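Local coordinates for crispr-associated protein Cas5, dvulg subtype (PDB 3VZI) that probably cleaves precursor CRISPR RNA, as a Cas5d endoribonuclease of the RAMP superfamily, in CRISPR-mediated microbial immunity, at residues A[62-67]-A[109-114]; A[179-184]-A[207-212]. All coordinates share one frame; numbering follows the deposited sequence.

In the fold
Both contacts are partly buried and lie about 16 Å apart, centre to centre; contact 1 is nearer the centre of the chain, about 13 Å from it against about 19 Å for contact 2. Contact 1 joins strand 66-69 to strand 108-112 in the small mixed sheet that carries the helices 80-88 and 92-103 between its strands; contact 2 closes the open end of the hairpin of strands 184-194 and 202-210. A carboxylate meets an arginine in each, but contact 1 adds an aromatic-aliphatic face and water bridges where its chains bow apart, whereas contact 2 adds an aspartate carboxylate that accepts a backbone N-H. They touch where Leu181 CD1 packs 4.0 Å from Lys62 N.

Contact 1. Residues A[62-67]-A[109-114]; sequences KPICFE and TVLREV
Phe66 lays one face of its ring against Leu111, whose CD2 methyl sits 4.1 Å from the ring centroid and 29° off the normal, a CH-pi contact. The two side chains run side by side in the same direction, and Ile64 CG2 reaches the same methyl from the neighbouring loop. Thr109 CG2 approaches the ring obliquely, 3.9 Å from Phe66 CD1.

Beneath this apolar cluster antiparallel pairing joins strand 66-69 to strand 108-112 of the small mixed sheet, with strands 15-16 and 27-28: Val110 N donates to Glu67 O at 3.1 Å, Arg112 N donates to Cys65 O, and the return bond from Glu67 N to Val110 O is weak. Glu67, extended with CG anti to its own N (chi1 -158°), carries its carboxylate to Arg112. OE1 stands over one face of the guanidinium, 2.9 Å from Arg112 NE in a salt bridge, with the two planes 47° apart. A long, weak ion pair also links Glu67 OE1 to Arg15.

Around Pro63 and Ile64 the chains bow apart, with water between them, before they close again at Lys62 and Val114. One molecule joins Cys65 N to Arg112 O, another Lys62 NZ to Val114 O, while Lys62 CE lies beside Glu113 O. With two arginines near it, the Glu67 carboxylate would probably be stabilised as the anion, joining the chains on the side away from the Phe66-Leu111 pair.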
loop_
_atom_site.group_PDB
_atom_site.type_symbol
_atom_site.label_atom_id
_atom_site.label_comp_id
_atom_site.label_asym_id
_atom_site.label_seq_id
_atom_site.Cartn_x
_atom_site.Cartn_y
_atom_site.Cartn_z
ATOM N N LYS A 62 -13.067 -5.081 1.719
ATOM C CA LYS A 62 -13.709 -5.576 0.497
ATOM C C LYS A 62 -13.059 -6.814 -0.098
ATOM O O LYS A 62 -11.882 -7.061 0.129
ATOM C CB LYS A 62 -13.852 -4.436 -0.512
ATOM C CG LYS A 62 -14.966 -3.451 -0.113
ATOM C CD LYS A 62 -14.842 -2.089 -0.757
ATOM C CE LYS A 62 -15.702 -2.011 -2.014
ATOM N NZ LYS A 62 -15.919 -0.585 -2.408
ATOM N N PRO A 63 -13.833 -7.638 -0.836
ATOM C CA PRO A 63 -13.254 -8.876 -1.423
ATOM C C PRO A 63 -12.077 -8.607 -2.335
ATOM O O PRO A 63 -12.057 -7.623 -3.078
ATOM C CB PRO A 63 -14.402 -9.455 -2.248
ATOM C CG PRO A 63 -15.621 -8.961 -1.575
ATOM C CD PRO A 63 -15.299 -7.589 -1.025
ATOM N N ILE A 64 -11.112 -9.511 -2.272
ATOM C CA ILE A 64 -9.903 -9.461 -3.064
ATOM C C ILE A 64 -10.201 -9.845 -4.508
ATOM O O ILE A 64 -10.426 -11.005 -4.771
ATOM C CB ILE A 64 -8.892 -10.410 -2.433
ATOM C CG1 ILE A 64 -8.506 -9.868 -1.057
ATOM C CG2 ILE A 64 -7.659 -10.530 -3.294
ATOM C CD1 ILE A 64 -8.003 -10.898 -0.073
ATOM N N CYS A 65 -10.230 -8.867 -5.423
ATOM C CA CYS A 65 -10.443 -9.107 -6.859
ATOM C C CYS A 65 -9.360 -8.433 -7.668
ATOM O O CYS A 65 -8.942 -7.339 -7.335
ATOM C CB CYS A 65 -11.772 -8.539 -7.359
ATOM S SG CYS A 65 -13.102 -8.491 -6.152
ATOM N N PHE A 66 -8.951 -9.053 -8.773
ATOM C CA PHE A 66 -7.877 -8.512 -9.578
ATOM C C PHE A 66 -8.407 -8.096 -10.928
ATOM O O PHE A 66 -9.540 -8.394 -11.259
ATOM C CB PHE A 66 -6.726 -9.529 -9.703
ATOM C CG PHE A 66 -5.918 -9.672 -8.450
ATOM C CD1 PHE A 66 -4.910 -8.745 -8.142
ATOM C CD2 PHE A 66 -6.191 -10.690 -7.544
ATOM C CE1 PHE A 66 -4.174 -8.843 -6.961
ATOM C CE2 PHE A 66 -5.460 -10.787 -6.351
ATOM C CZ PHE A 66 -4.448 -9.868 -6.061
ATOM N N GLU A 67 -7.583 -7.403 -11.708
ATOM C CA GLU A 67 -7.965 -6.933 -13.022
ATOM C C GLU A 67 -6.690 -6.716 -13.822
ATOM O O GLU A 67 -5.735 -6.131 -13.313
ATOM C CB GLU A 67 -8.735 -5.625 -12.895
ATOM C CG GLU A 67 -9.624 -5.268 -14.070
ATOM C CD GLU A 67 -10.331 -3.937 -13.871
ATOM O OE1 GLU A 67 -10.078 -3.297 -12.833
ATOM O OE2 GLU A 67 -11.119 -3.514 -14.750
ATOM N N THR A 109 -1.543 -6.161 -13.044
ATOM C CA THR A 109 -2.584 -6.906 -12.372
ATOM C C THR A 109 -2.808 -6.254 -11.005
ATOM O O THR A 109 -2.064 -6.482 -10.042
ATOM C CB THR A 109 -2.192 -8.385 -12.244
ATOM O OG1 THR A 109 -1.845 -8.864 -13.539
ATOM C CG2 THR A 109 -3.352 -9.226 -11.702
ATOM N N VAL A 110 -3.852 -5.445 -10.939
ATOM C CA VAL A 110 -4.085 -4.525 -9.843
ATOM C C VAL A 110 -5.295 -5.025 -9.076
ATOM O O VAL A 110 -6.114 -5.815 -9.638
ATOM C CB VAL A 110 -4.354 -3.117 -10.391
ATOM C CG1 VAL A 110 -3.157 -2.659 -11.210
ATOM C CG2 VAL A 110 -5.622 -3.066 -11.246
ATOM N N LEU A 111 -5.377 -4.631 -7.792
ATOM C CA LEU A 111 -6.577 -4.861 -6.977
ATOM C C LEU A 111 -7.651 -3.886 -7.439
ATOM O O LEU A 111 -7.343 -2.737 -7.812
ATOM C CB LEU A 111 -6.295 -4.647 -5.485
ATOM C CG LEU A 111 -5.409 -5.659 -4.746
ATOM C CD1 LEU A 111 -4.785 -5.031 -3.508
ATOM C CD2 LEU A 111 -6.136 -6.981 -4.413
ATOM N N ARG A 112 -8.896 -4.345 -7.454
ATOM C CA ARG A 112 -10.009 -3.517 -7.886
ATOM C C ARG A 112 -10.846 -3.159 -6.632
ATOM O O ARG A 112 -10.800 -3.888 -5.652
ATOM C CB ARG A 112 -10.767 -4.260 -9.001
ATOM C CG ARG A 112 -12.251 -3.954 -9.170
ATOM C CD ARG A 112 -12.793 -4.334 -10.560
ATOM N NE ARG A 112 -12.665 -3.260 -11.576
ATOM C CZ ARG A 112 -12.640 -1.936 -11.337
ATOM N NH1 ARG A 112 -12.752 -1.455 -10.109
ATOM N NH2 ARG A 112 -12.509 -1.079 -12.338
ATOM N N GLU A 113 -11.525 -2.014 -6.629
ATOM C CA GLU A 113 -12.442 -1.602 -5.543
ATOM C C GLU A 113 -12.075 -2.002 -4.084
ATOM O O GLU A 113 -12.802 -2.759 -3.418
ATOM C CB GLU A 113 -13.879 -2.024 -5.893
ATOM C CG GLU A 113 -14.659 -0.939 -6.650
ATOM C CD GLU A 113 -15.800 -1.476 -7.523
ATOM O OE1 GLU A 113 -15.830 -2.692 -7.840
ATOM O OE2 GLU A 113 -16.678 -0.671 -7.918
ATOM N N VAL A 114 -10.955 -1.481 -3.588
ATOM C CA VAL A 114 -10.458 -1.844 -2.256
ATOM C C VAL A 114 -10.858 -0.851 -1.176
ATOM O O VAL A 114 -11.263 0.285 -1.488
ATOM C CB VAL A 114 -8.929 -1.993 -2.217
ATOM C CG1 VAL A 114 -8.469 -2.965 -3.300
ATOM C CG2 VAL A 114 -8.244 -0.625 -2.295
HETATM O O HOH W 1 -13.795 1.553 -2.778
HETATM O O HOH W 2 -13.678 -5.683 -3.802
HETATM O O HOH W 3 -10.148 -6.219 -3.745
#

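Contact 2. Residues A[179-184]-A[207-212]; sequences PALSGE and ARMVDG
Glu184 OE2 takes Arg208 NH1 at 2.7 Å, a salt bridge made at the edge of the guanidinium, with the carboxylate and guanidinium planes only 7° apart. The two side chains lie alongside each other, pointing the same way. Bends at chi2 in Glu184 and at chi3 in Arg208 (63°) bring the charged groups together, and OE2 also rests 3.4 Å from Val210 CG2.

A second carboxylate works on the backbone. Asp211 OD1 accepts Gly183 N at 2.9 Å on its anti side, the donor standing 33° out of the carboxylate plane. In return Asp211 N donates to Gly183 O at 3.2 Å, so these two residues clasp each other through a pair of bonds. The same oxygen, OD1, passes 3.3 Å from Ser182 CB.

On the inner side Leu181 CD2 meets Met209 CE at 3.8 Å; both residues also pack on Val60 of strand 51-60. Leu181 O receives a weak bond from Gly212 N. Asp211 and Gly212 both have positive phi, which turns the chain out of strand 202-210 toward strand 213-215 of the larger sheet. Glu184 and Val210 form a non-hydrogen-bonded antiparallel pair, and the backbones of Met209 and Arg185 are hydrogen-bonded: this is the open end of a beta-hairpin, where the strands 184-194 and 202-210 begin and finish their pairing.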
loop_
_atom_site.group_PDB
_atom_site.type_symbol
_atom_site.label_atom_id
_atom_site.label_comp_id
_atom_site.label_asym_id
_atom_site.label_seq_id
_atom_site.Cartn_x
_atom_site.Cartn_y
_atom_site.Cartn_z
ATOM N N PRO A 179 -18.590 -13.121 3.498
ATOM C CA PRO A 179 -18.160 -14.529 3.550
ATOM C C PRO A 179 -16.769 -14.744 2.952
ATOM O O PRO A 179 -16.068 -15.663 3.357
ATOM C CB PRO A 179 -19.248 -15.293 2.757
ATOM C CG PRO A 179 -20.038 -14.239 2.033
ATOM C CD PRO A 179 -19.865 -12.944 2.782
ATOM N N ALA A 180 -16.367 -13.890 2.017
ATOM C CA ALA A 180 -15.031 -13.967 1.429
ATOM C C ALA A 180 -13.902 -13.616 2.405
ATOM O O ALA A 180 -12.738 -13.937 2.166
ATOM C CB ALA A 180 -14.959 -13.065 0.209
ATOM N N LEU A 181 -14.232 -12.942 3.503
ATOM C CA LEU A 181 -13.186 -12.443 4.395
ATOM C C LEU A 181 -13.095 -13.152 5.759
ATOM O O LEU A 181 -12.079 -13.014 6.474
ATOM C CB LEU A 181 -13.340 -10.934 4.568
ATOM C CG LEU A 181 -13.107 -10.103 3.301
ATOM C CD1 LEU A 181 -13.419 -8.639 3.578
ATOM C CD2 LEU A 181 -11.687 -10.271 2.797
ATOM N N SER A 182 -14.129 -13.929 6.095
ATOM C CA SER A 182 -14.216 -14.535 7.424
ATOM C C SER A 182 -13.399 -15.825 7.582
ATOM O O SER A 182 -12.978 -16.442 6.595
ATOM C CB SER A 182 -15.664 -14.787 7.785
ATOM O OG SER A 182 -16.223 -15.605 6.798
ATOM N N GLY A 183 -13.164 -16.217 8.832
ATOM C CA GLY A 183 -12.368 -17.399 9.123
ATOM C C GLY A 183 -10.898 -17.052 9.105
ATOM O O GLY A 183 -10.533 -15.903 8.845
ATOM N N GLU A 184 -10.051 -18.034 9.409
ATOM C CA GLU A 184 -8.608 -17.838 9.364
ATOM C C GLU A 184 -8.249 -18.000 7.904
ATOM O O GLU A 184 -8.766 -18.889 7.246
ATOM C CB GLU A 184 -7.864 -18.881 10.204
ATOM C CG GLU A 184 -8.655 -19.540 11.338
ATOM C CD GLU A 184 -8.342 -18.983 12.728
ATOM O OE1 GLU A 184 -9.101 -19.303 13.677
ATOM O OE2 GLU A 184 -7.341 -18.241 12.888
ATOM N N ALA A 207 1.482 -13.267 6.250
ATOM C CA ALA A 207 0.286 -12.550 6.685
ATOM C C ALA A 207 -0.775 -13.593 6.946
ATOM O O ALA A 207 -0.870 -14.566 6.171
ATOM C CB ALA A 207 -0.171 -11.544 5.635
ATOM N N ARG A 208 -1.526 -13.420 8.042
ATOM C CA ARG A 208 -2.682 -14.249 8.340
ATOM C C ARG A 208 -3.873 -13.336 8.630
ATOM O O ARG A 208 -3.748 -12.286 9.283
ATOM C CB ARG A 208 -2.419 -15.237 9.488
ATOM C CG ARG A 208 -3.667 -16.048 9.862
ATOM C CD ARG A 208 -3.441 -17.053 10.998
ATOM N NE ARG A 208 -3.083 -16.376 12.250
ATOM C CZ ARG A 208 -3.794 -16.406 13.379
ATOM N NH1 ARG A 208 -4.917 -17.127 13.465
ATOM N NH2 ARG A 208 -3.362 -15.718 14.442
ATOM N N MET A 209 -5.033 -13.737 8.120
ATOM C CA MET A 209 -6.222 -12.891 8.166
ATOM C C MET A 209 -7.299 -13.611 8.957
ATOM O O MET A 209 -7.627 -14.775 8.659
ATOM C CB MET A 209 -6.701 -12.617 6.744
ATOM C CG MET A 209 -7.648 -11.436 6.599
ATOM S SD MET A 209 -8.018 -11.098 4.856
ATOM C CE MET A 209 -9.029 -12.498 4.403
ATOM N N VAL A 210 -7.834 -12.941 9.974
ATOM C CA VAL A 210 -8.927 -13.512 10.774
ATOM C C VAL A 210 -10.130 -12.566 10.699
ATOM O O VAL A 210 -10.073 -11.445 11.215
ATOM C CB VAL A 210 -8.474 -13.769 12.233
ATOM C CG1 VAL A 210 -9.645 -14.099 13.150
ATOM C CG2 VAL A 210 -7.462 -14.888 12.268
ATOM N N ASP A 211 -11.205 -13.007 10.042
ATOM C CA ASP A 211 -12.406 -12.164 9.815
ATOM C C ASP A 211 -12.041 -10.766 9.263
ATOM O O ASP A 211 -12.569 -9.747 9.701
ATOM C CB ASP A 211 -13.294 -12.056 11.080
ATOM C CG ASP A 211 -13.834 -13.411 11.553
ATOM O OD1 ASP A 211 -14.140 -14.272 10.695
ATOM O OD2 ASP A 211 -13.966 -13.639 12.787
ATOM N N GLY A 212 -11.126 -10.722 8.303
ATOM C CA GLY A 212 -10.654 -9.447 7.744
ATOM C C GLY A 212 -9.412 -8.865 8.406
ATOM O O GLY A 212 -8.637 -8.133 7.768
#